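Local coordinates for protein YrbA (Sinorhizobium meliloti 2011, PDB 5NFM) that binds divalent metal cations such as copper through two conserved histidines and belongs to the BolA-like family, at residues Lys43-Val46 and Gln47-Met51; Ala33-Ala37 and Glu38-Gly42; Pro3-Ile6 and Glu7-Ile10. One frame throughout, in Å; residues are numbered along the deposited sequence.

Contact 1 (Lys43-Val46 and Gln47-Met51); sequences KTRV and QQHQM
Thr44 and Gln47 exchange two hydrogen bonds at the start of helix 45-56. Gln47 N donates to Thr44 OG1 at 2.9 Å, and Thr44 N returns a bond to Gln47 OE1, also 2.9 Å. Thr44 OG1 sits between its own N and carbonyl carbon (chi1 69°), which turns the hydroxyl oxygen inward over the first turn. Gln47, with CG beside its own N (chi1 -71°) and extended beyond CG, passes CG 3.3 Å from Thr44 OG1 and brings OE1 to Thr44 N. Behind this cap the ordinary helical bonds begin, Gln48 N to Thr44 O and His49 N to Arg45 O, each 2.8 Å long. Arg45 O also lies 3.0 Å above one face of the His49 ring, toward its rim, and Arg45 NH2 comes within 3.9 Å of His49 CE1, guanidinium and imidazole being turned 69° apart. In the conformer given, Lys43 CD comes within 3.7 Å of Met51 SD and Lys43 NZ bonds to Ala39 O. The Gln48 amide is held by Thr71 and Phe40. Thr44 and Gln47 thus form a capping box, whose reciprocal bonds satisfy two backbone N-H groups at the helix start and tie the Gln47 OE1 end to the backbone of Thr44.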
ATOM      1  N   LYS A  43     -14.828  -5.193  -2.561  0.81  2.10           N
ATOM      2  CA  LYS A  43     -13.779  -5.738  -3.403  0.81  1.58           C
ATOM      3  C   LYS A  43     -13.086  -6.890  -2.680  0.81  2.02           C
ATOM      4  O   LYS A  43     -13.020  -6.924  -1.447  0.81  2.78           O
ATOM      5  CB  LYS A  43     -12.762  -4.651  -3.775  0.81  2.16           C
ATOM      6  CG  LYS A  43     -13.359  -3.571  -4.688  0.81  5.51           C
ATOM      7  CD  LYS A  43     -12.303  -2.628  -5.236  0.81 20.77           C
ATOM      8  CE  LYS A  43     -12.883  -1.637  -6.245  0.81 14.74           C
ATOM      9  NZ  LYS A  43     -13.966  -0.788  -5.668  0.81 38.53           N
ATOM     10  N   THR A  44     -12.578  -7.845  -3.463  1.00  1.95           N
ATOM     11  CA  THR A  44     -11.790  -8.935  -2.904  1.00  1.83           C
ATOM     12  C   THR A  44     -10.415  -8.419  -2.486  1.00  1.69           C
ATOM     13  O   THR A  44      -9.965  -7.357  -2.923  1.00  1.94           O
ATOM     14  CB  THR A  44     -11.574 -10.042  -3.935  1.00  2.02           C
ATOM     15  OG1 THR A  44     -10.702  -9.536  -4.943  1.00  2.38           O
ATOM     16  CG2 THR A  44     -12.878 -10.534  -4.560  1.00  2.48           C
ATOM     17  N   ARG A  45      -9.709  -9.217  -1.679  1.00  1.95           N
ATOM     18  CA  ARG A  45      -8.338  -8.848  -1.339  1.00  1.99           C
ATOM     19  C   ARG A  45      -7.473  -8.729  -2.599  1.00  1.74           C
ATOM     20  O   ARG A  45      -6.656  -7.810  -2.694  1.00  1.99           O
ATOM     21  CB  ARG A  45      -7.731  -9.780  -0.281  1.00  3.13           C
ATOM     22  CG  ARG A  45      -7.640 -11.233  -0.655  1.00  3.75           C
ATOM     23  CD  ARG A  45      -7.158 -12.095   0.506  1.00  4.00           C
ATOM     24  NE  ARG A  45      -5.769 -11.830   0.878  1.00  4.07           N
ATOM     25  CZ  ARG A  45      -5.339 -11.394   2.063  1.00  3.17           C
ATOM     26  NH1 ARG A  45      -6.181 -11.109   3.047  1.00  4.23           N
ATOM     27  NH2 ARG A  45      -4.034 -11.252   2.265  1.00  3.87           N
ATOM     28  N   VAL A  46      -7.650  -9.622  -3.582  1.00  1.92           N
ATOM     29  CA  VAL A  46      -6.872  -9.517  -4.815  1.00  1.76           C
ATOM     30  C   VAL A  46      -7.166  -8.190  -5.527  1.00  1.62           C
ATOM     31  O   VAL A  46      -6.249  -7.506  -6.011  1.00  1.84           O
ATOM     32  CB  VAL A  46      -7.131 -10.758  -5.700  1.00  2.01           C
ATOM     33  CG1 VAL A  46      -6.595 -10.580  -7.113  1.00  2.93           C
ATOM     34  CG2 VAL A  46      -6.510 -11.997  -5.050  1.00  2.90           C
ATOM     35  N   GLN A  47      -8.445  -7.804  -5.597  1.00  1.67           N
ATOM     36  CA  GLN A  47      -8.820  -6.537  -6.231  1.00  1.64           C
ATOM     37  C   GLN A  47      -8.287  -5.331  -5.455  1.00  1.65           C
ATOM     38  O   GLN A  47      -7.852  -4.333  -6.055  1.00  1.98           O
ATOM     39  CB  GLN A  47     -10.344  -6.443  -6.345  1.00  2.05           C
ATOM     40  CG  GLN A  47     -10.941  -7.384  -7.382  1.00  2.35           C
ATOM     41  CD  GLN A  47     -12.458  -7.447  -7.321  1.00  2.75           C
ATOM     42  OE1 GLN A  47     -13.072  -7.275  -6.263  1.00  2.67           O
ATOM     43  NE2 GLN A  47     -13.068  -7.744  -8.453  1.00  4.82           N
ATOM     44  N   GLN A  48      -8.346  -5.389  -4.123  1.00  1.54           N
ATOM     45  CA  GLN A  48      -7.832  -4.296  -3.300  1.00  1.56           C
ATOM     46  C   GLN A  48      -6.326  -4.150  -3.488  1.00  1.50           C
ATOM     47  O   GLN A  48      -5.797  -3.039  -3.629  1.00  1.84           O
ATOM     48  CB  GLN A  48      -8.144  -4.565  -1.824  1.00  1.73           C
ATOM     49  CG  GLN A  48      -9.632  -4.588  -1.518  1.00  1.89           C
ATOM     50  CD  GLN A  48      -9.964  -5.215  -0.168  1.00  1.54           C
ATOM     51  OE1 GLN A  48      -9.119  -5.848   0.473  1.00  2.13           O
ATOM     52  NE2 GLN A  48     -11.204  -5.047   0.269  1.00  2.15           N
ATOM     53  N   HIS A  49      -5.616  -5.279  -3.459  1.00  1.57           N
ATOM     54  CA  HIS A  49      -4.169  -5.217  -3.613  1.00  1.51           C
ATOM     55  C   HIS A  49      -3.793  -4.679  -4.987  1.00  1.66           C
ATOM     56  O   HIS A  49      -2.830  -3.914  -5.112  1.00  1.86           O
ATOM     57  CB  HIS A  49      -3.537  -6.575  -3.312  1.00  1.89           C
ATOM     58  CG  HIS A  49      -3.726  -6.979  -1.887  1.00  2.29           C
ATOM     59  ND1 HIS A  49      -3.174  -8.117  -1.348  1.00  2.87           N
ATOM     60  CD2 HIS A  49      -4.451  -6.393  -0.899  1.00  2.35           C
ATOM     61  CE1 HIS A  49      -3.557  -8.210  -0.083  1.00  3.33           C
ATOM     62  NE2 HIS A  49      -4.339  -7.184   0.211  1.00  2.83           N
ATOM     63  N   GLN A  50      -4.571  -5.022  -6.024  1.00  1.62           N
ATOM     64  CA  GLN A  50      -4.334  -4.450  -7.347  1.00  1.63           C
ATOM     65  C   GLN A  50      -4.366  -2.921  -7.303  1.00  1.69           C
ATOM     66  O   GLN A  50      -3.554  -2.252  -7.961  1.00  1.94           O
ATOM     67  CB  GLN A  50      -5.371  -4.988  -8.345  1.00  1.65           C
ATOM     68  CG  GLN A  50      -5.156  -4.489  -9.770  1.00  1.83           C
ATOM     69  CD  GLN A  50      -3.850  -5.011 -10.342  1.00  1.74           C
ATOM     70  OE1 GLN A  50      -3.658  -6.233 -10.450  1.00  1.92           O
ATOM     71  NE2 GLN A  50      -2.936  -4.111 -10.688  1.00  2.51           N
ATOM     72  N   MET A  51      -5.328  -2.349  -6.571  1.00  1.83           N
ATOM     73  CA  MET A  51      -5.410  -0.891  -6.469  1.00  1.89           C
ATOM     74  C   MET A  51      -4.168  -0.307  -5.807  1.00  1.72           C
ATOM     75  O   MET A  51      -3.718   0.787  -6.178  1.00  2.12           O
ATOM     76  CB  MET A  51      -6.662  -0.485  -5.695  1.00  2.34           C
ATOM     77  CG  MET A  51      -7.940  -0.810  -6.445  1.00  3.03           C
ATOM     78  SD  MET A  51      -9.422  -0.390  -5.516  1.00  7.68           S
ATOM     79  CE  MET A  51      -9.321   1.394  -5.522  1.00 11.69           C
TER

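Contact 2 (Ala33-Ala37 and Glu38-Gly42); sequences AEVVA and EAFRG
Strand 31-36 passes through Ala37 into a short 3-10 turn, residues 38-40, and the Phe40 ring turns back against Ala37 and the strand residue Val35. Ala37 CB stands over the centre of that ring, 3.9 Å from the centroid, a CH-pi contact. A different side of the same ring meets Val35: Val35 O lies in the ring plane at the edge, 3.4 Å from Phe40 CE2, and Val35 CG1 touches Phe40 CE2 at 3.7 Å. With CG anti to its own carbonyl carbon (chi1 -69°), Phe40 sends the ring back along the strand. The backbone bond from Phe40 N to Ala37 O, 3.0 Å, closes the turn; its donor stands well above the carbonyl plane, 55° out of it, and so is not aimed at a lone pair. In the BolA-like fold here this turn lies between the central strand of the three-stranded sheet and helix 45-56, and the Phe40 ring also touches Met51 and Val52 of that helix. On the exposed side of the turn, Arg41 grips the Glu38 carboxylate side-on in a salt bridge, NE to OE2 at 2.8 Å and NH2 to OE1 at 2.9 Å, both on the syn side. Both acceptors lie close to the guanidinium plane, while the donors sit up to 25° out of the carboxylate plane. Arg41 NH2 has a second partner in Pro74 O.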
ATOM      1  N   ALA A  33       2.495  -2.805   4.431  1.00  4.26           N
ATOM      2  CA  ALA A  33       1.561  -1.686   4.400  1.00  5.00           C
ATOM      3  C   ALA A  33       0.162  -2.169   4.745  1.00  4.33           C
ATOM      4  O   ALA A  33      -0.307  -3.165   4.188  1.00  5.18           O
ATOM      5  CB  ALA A  33       1.528  -1.020   3.020  1.00  7.10           C
ATOM      6  N   GLU A  34      -0.502  -1.447   5.646  1.00  3.54           N
ATOM      7  CA  GLU A  34      -1.937  -1.579   5.848  1.00  3.24           C
ATOM      8  C   GLU A  34      -2.610  -0.376   5.201  1.00  2.91           C
ATOM      9  O   GLU A  34      -2.200   0.764   5.435  1.00  4.56           O
ATOM     10  CB  GLU A  34      -2.310  -1.644   7.325  1.00  4.74           C
ATOM     11  CG  GLU A  34      -3.805  -1.813   7.500  1.00  9.12           C
ATOM     12  CD  GLU A  34      -4.215  -2.013   8.928  1.00 11.71           C
ATOM     13  OE1 GLU A  34      -3.362  -1.890   9.834  1.00 15.87           O
ATOM     14  OE2 GLU A  34      -5.407  -2.304   9.141  1.00 13.03           O
ATOM     15  N   VAL A  35      -3.611  -0.644   4.363  1.00  2.53           N
ATOM     16  CA  VAL A  35      -4.333   0.402   3.654  1.00  2.54           C
ATOM     17  C   VAL A  35      -5.820   0.181   3.883  1.00  2.44           C
ATOM     18  O   VAL A  35      -6.355  -0.882   3.538  1.00  2.92           O
ATOM     19  CB  VAL A  35      -4.013   0.414   2.148  1.00  2.78           C
ATOM     20  CG1 VAL A  35      -4.666   1.611   1.481  1.00  4.15           C
ATOM     21  CG2 VAL A  35      -2.503   0.408   1.910  1.00  3.61           C
ATOM     22  N   VAL A  36      -6.484   1.188   4.445  1.00  2.71           N
ATOM     23  CA  VAL A  36      -7.907   1.137   4.753  1.00  2.64           C
ATOM     24  C   VAL A  36      -8.587   2.215   3.919  1.00  2.56           C
ATOM     25  O   VAL A  36      -8.228   3.393   4.021  1.00  3.59           O
ATOM     26  CB  VAL A  36      -8.168   1.369   6.249  1.00  3.44           C
ATOM     27  CG1 VAL A  36      -9.656   1.258   6.549  1.00  4.40           C
ATOM     28  CG2 VAL A  36      -7.383   0.377   7.091  1.00  5.24           C
ATOM     29  N   ALA A  37      -9.547   1.824   3.080  1.00  2.54           N
ATOM     30  CA  ALA A  37     -10.141   2.773   2.144  1.00  2.70           C
ATOM     31  C   ALA A  37     -11.573   2.358   1.840  1.00  2.48           C
ATOM     32  O   ALA A  37     -11.852   1.173   1.628  1.00  2.46           O
ATOM     33  CB  ALA A  37      -9.344   2.826   0.835  1.00  4.00           C
ATOM     34  N   GLU A  38     -12.471   3.345   1.769  1.00  2.81           N
ATOM     35  CA  GLU A  38     -13.864   3.039   1.454  1.00  2.61           C
ATOM     36  C   GLU A  38     -14.009   2.368   0.092  1.00  2.69           C
ATOM     37  O   GLU A  38     -14.878   1.497  -0.080  1.00  2.88           O
ATOM     38  CB  GLU A  38     -14.705   4.314   1.531  1.00  3.08           C
ATOM     39  CG  GLU A  38     -16.200   4.055   1.356  1.00  2.95           C
ATOM     40  CD  GLU A  38     -16.778   3.131   2.419  1.00  2.82           C
ATOM     41  OE1 GLU A  38     -16.346   3.235   3.595  1.00  3.57           O
ATOM     42  OE2 GLU A  38     -17.658   2.301   2.075  1.00  2.93           O
ATOM     43  N   ALA A  39     -13.167   2.748  -0.877  1.00  3.25           N
ATOM     44  CA  ALA A  39     -13.236   2.161  -2.209  1.00  3.92           C
ATOM     45  C   ALA A  39     -12.965   0.661  -2.189  1.00  3.38           C
ATOM     46  O   ALA A  39     -13.267  -0.030  -3.170  1.00  4.97           O
ATOM     47  CB  ALA A  39     -12.234   2.857  -3.127  1.00  5.89           C
ATOM     48  N   PHE A  40     -12.403   0.138  -1.097  1.00  2.39           N
ATOM     49  CA  PHE A  40     -12.158  -1.290  -0.977  1.00  2.13           C
ATOM     50  C   PHE A  40     -13.399  -2.094  -0.585  1.00  1.97           C
ATOM     51  O   PHE A  40     -13.383  -3.324  -0.716  1.00  2.32           O
ATOM     52  CB  PHE A  40     -11.069  -1.540   0.068  1.00  1.89           C
ATOM     53  CG  PHE A  40      -9.677  -1.073  -0.331  1.00  2.04           C
ATOM     54  CD1 PHE A  40      -9.339  -0.719  -1.633  1.00  2.77           C
ATOM     55  CD2 PHE A  40      -8.690  -1.024   0.643  1.00  2.53           C
ATOM     56  CE1 PHE A  40      -8.036  -0.322  -1.941  1.00  3.30           C
ATOM     57  CE2 PHE A  40      -7.389  -0.638   0.336  1.00  3.11           C
ATOM     58  CZ  PHE A  40      -7.066  -0.281  -0.953  1.00  3.44           C
ATOM     59  N   ARG A  41     -14.454  -1.452  -0.077  1.00  2.18           N
ATOM     60  CA  ARG A  41     -15.591  -2.219   0.421  1.00  1.96           C
ATOM     61  C   ARG A  41     -16.263  -2.958  -0.732  1.00  2.02           C
ATOM     62  O   ARG A  41     -16.587  -2.358  -1.760  1.00  2.54           O
ATOM     63  CB  ARG A  41     -16.589  -1.316   1.150  1.00  2.02           C
ATOM     64  CG  ARG A  41     -17.426  -2.082   2.171  1.00  2.02           C
ATOM     65  CD  ARG A  41     -18.413  -1.192   2.925  1.00  2.24           C
ATOM     66  NE  ARG A  41     -17.769  -0.072   3.608  1.00  2.39           N
ATOM     67  CZ  ARG A  41     -17.210  -0.129   4.816  1.00  2.28           C
ATOM     68  NH1 ARG A  41     -17.201  -1.255   5.529  1.00  2.49           N
ATOM     69  NH2 ARG A  41     -16.652   0.967   5.319  1.00  3.10           N
ATOM     70  N   GLY A  42     -16.476  -4.264  -0.550  1.00  1.97           N
ATOM     71  CA  GLY A  42     -17.060  -5.098  -1.579  1.00  2.05           C
ATOM     72  C   GLY A  42     -16.075  -5.659  -2.580  1.00  2.38           C
ATOM     73  O   GLY A  42     -16.456  -6.523  -3.382  1.00  4.17           O
TER

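Contact 3 (Pro3-Ile6 and Glu7-Ile10); sequences PGDI and EDMI
One water joins Asp5 and Asp8 across the first turn of helix 5-13, donating to Asp5 OD1 and to Asp8 OD2, each 2.7 Å from its oxygen. Asp5 OD1 and Asp8 OD2 are 4.2 Å apart, like charges that the water's two O-H groups probably screen. The carboxylate planes are 40° apart. Asp5 OD2, the other oxygen of its group, accepts from Ala2 N, so both oxygens of Asp5 are engaged, which would restrain its rotation. Both aspartates lie at the N-terminal end of the helix, where the helix dipole would be expected to favour their negative charge.

Asp8 reaches back over the turn: with CG beside its own N (chi1 -75°), the carboxylate carbon CG lies 3.2 Å from Gly4 O. That oxygen takes the backbone bond from Asp8 N at 2.9 Å. Gly4 holds the N-cap position with a positive phi of 89°, a backbone shape readily taken by glycine. Met9 N to Asp5 O and Ile10 N to Ile6 O continue the helical bonding.

On the inner side Ile6 and Ile10 lie side by side and point the same way, one turn apart, Ile6 CG2 meeting Ile10 CD1 at 4.0 Å. Ile10 CG1 also packs against Ile6 O. Both side chains are buried against the sheet: Ile6 touches Ile21 and Tyr31, while Ile10 touches Val19 and Val35 and also reaches Val52 and Leu56 of helix 45-56. A polar, water-bridged outer side and an apolar i, i+4 ridge facing the strands are the marks of an amphipathic helix packed on a sheet, here the N-terminal helix of this BolA-like protein.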
ATOM      1  N   PRO A   3      12.033   7.932   2.680  1.00  6.70           N
ATOM      2  CA  PRO A   3      11.052   7.550   3.696  1.00  6.85           C
ATOM      3  C   PRO A   3       9.786   8.378   3.546  1.00  5.29           C
ATOM      4  O   PRO A   3       9.829   9.585   3.300  1.00  6.55           O
ATOM      5  CB  PRO A   3      11.768   7.832   5.021  1.00  8.90           C
ATOM      6  CG  PRO A   3      13.191   7.801   4.687  1.00 15.87           C
ATOM      7  CD  PRO A   3      13.295   8.368   3.295  1.00 12.26           C
ATOM      8  N   GLY A   4       8.652   7.703   3.682  1.00  4.71           N
ATOM      9  CA  GLY A   4       7.363   8.333   3.503  1.00  4.89           C
ATOM     10  C   GLY A   4       6.830   8.315   2.084  1.00  3.57           C
ATOM     11  O   GLY A   4       5.644   8.597   1.885  1.00  3.94           O
ATOM     12  N   ASP A   5       7.665   8.003   1.085  1.00  3.58           N
ATOM     13  CA  ASP A   5       7.200   8.061  -0.297  1.00  4.36           C
ATOM     14  C   ASP A   5       6.159   6.985  -0.583  1.00  3.37           C
ATOM     15  O   ASP A   5       5.216   7.222  -1.345  1.00  3.60           O
ATOM     16  CB  ASP A   5       8.364   7.927  -1.278  1.00  5.01           C
ATOM     17  CG  ASP A   5       9.180   9.210  -1.454  1.00  6.09           C
ATOM     18  OD1 ASP A   5       8.817  10.297  -0.930  1.00  7.02           O
ATOM     19  OD2 ASP A   5      10.205   9.118  -2.165  1.00  8.95           O
ATOM     20  N   ILE A   6       6.310   5.790  -0.005  1.00  3.55           N
ATOM     21  CA  ILE A   6       5.308   4.745  -0.219  1.00  3.20           C
ATOM     22  C   ILE A   6       3.945   5.229   0.260  1.00  2.90           C
ATOM     23  O   ILE A   6       2.943   5.157  -0.465  1.00  3.08           O
ATOM     24  CB  ILE A   6       5.724   3.436   0.478  1.00  3.63           C
ATOM     25  CG1 ILE A   6       7.016   2.870  -0.125  1.00  4.53           C
ATOM     26  CG2 ILE A   6       4.602   2.408   0.380  1.00  5.99           C
ATOM     27  CD1 ILE A   6       7.651   1.772   0.705  1.00  6.68           C
ATOM     28  N   GLU A   7       3.900   5.747   1.494  1.00  2.84           N
ATOM     29  CA  GLU A   7       2.651   6.246   2.053  1.00  2.55           C
ATOM     30  C   GLU A   7       2.083   7.377   1.196  1.00  2.32           C
ATOM     31  O   GLU A   7       0.886   7.388   0.875  1.00  2.79           O
ATOM     32  CB  GLU A   7       2.878   6.689   3.505  1.00  2.53           C
ATOM     33  CG  GLU A   7       1.640   7.265   4.160  1.00  2.71           C
ATOM     34  CD  GLU A   7       1.631   7.199   5.685  1.00  3.04           C
ATOM     35  OE1 GLU A   7       2.476   6.484   6.271  1.00  3.98           O
ATOM     36  OE2 GLU A   7       0.744   7.864   6.280  1.00  4.15           O
ATOM     37  N   ASP A   8       2.939   8.329   0.804  1.00  2.42           N
ATOM     38  CA  ASP A   8       2.491   9.438  -0.036  1.00  2.48           C
ATOM     39  C   ASP A   8       1.857   8.922  -1.326  1.00  2.75           C
ATOM     40  O   ASP A   8       0.808   9.420  -1.757  1.00  3.64           O
ATOM     41  CB  ASP A   8       3.676  10.345  -0.395  1.00  2.99           C
ATOM     42  CG  ASP A   8       4.154  11.240   0.752  1.00  3.43           C
ATOM     43  OD1 ASP A   8       3.471  11.366   1.785  1.00  3.70           O
ATOM     44  OD2 ASP A   8       5.239  11.842   0.565  1.00  4.55           O
ATOM     45  N   MET A   9       2.500   7.958  -1.986  1.00  2.74           N
ATOM     46  CA  MET A   9       1.977   7.492  -3.266  1.00  3.56           C
ATOM     47  C   MET A   9       0.636   6.791  -3.087  1.00  3.06           C
ATOM     48  O   MET A   9      -0.282   6.965  -3.898  1.00  3.43           O
ATOM     49  CB  MET A   9       2.994   6.587  -3.948  1.00  6.52           C
ATOM     50  CG  MET A   9       4.234   7.344  -4.400  1.00 10.10           C
ATOM     51  SD  MET A   9       5.251   6.362  -5.482  1.00 17.95           S
ATOM     52  CE  MET A   9       4.201   6.435  -6.935  1.00 34.83           C
ATOM     53  N   ILE A  10       0.496   5.993  -2.028  1.00  3.26           N
ATOM     54  CA  ILE A  10      -0.781   5.329  -1.795  1.00  3.77           C
ATOM     55  C   ILE A  10      -1.876   6.356  -1.551  1.00  4.14           C
ATOM     56  O   ILE A  10      -2.979   6.253  -2.108  1.00  5.30           O
ATOM     57  CB  ILE A  10      -0.670   4.311  -0.646  1.00  3.30           C
ATOM     58  CG1 ILE A  10       0.316   3.200  -1.020  1.00  3.84           C
ATOM     59  CG2 ILE A  10      -2.051   3.743  -0.327  1.00  4.86           C
ATOM     60  CD1 ILE A  10       0.658   2.248   0.123  1.00  4.05           C
TER
HETATM   61  O   HOH W   1       6.625  11.757  -1.700  1.00  6.87           O

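In the fold
Along the chain the order is contact 3, contact 2, contact 1. Contacts 1 and 2 are close neighbours, their centres 9 Å apart: the turn after strand 31-36 meets the start of helix 45-56, and the two touch chiefly through Phe40 with Gln48 and Met51. Contact 3, on helix 5-13, lies about 16 Å from contact 2 and about 19 Å from contact 1, centre to centre, on the opposite side of the chain's centre from contact 1. It still meets contact 2 at Val35 and Ile10. Strand 31-36, central in the three-stranded sheet, thereby connects the N-terminal helix with the region leading into helix 45-56.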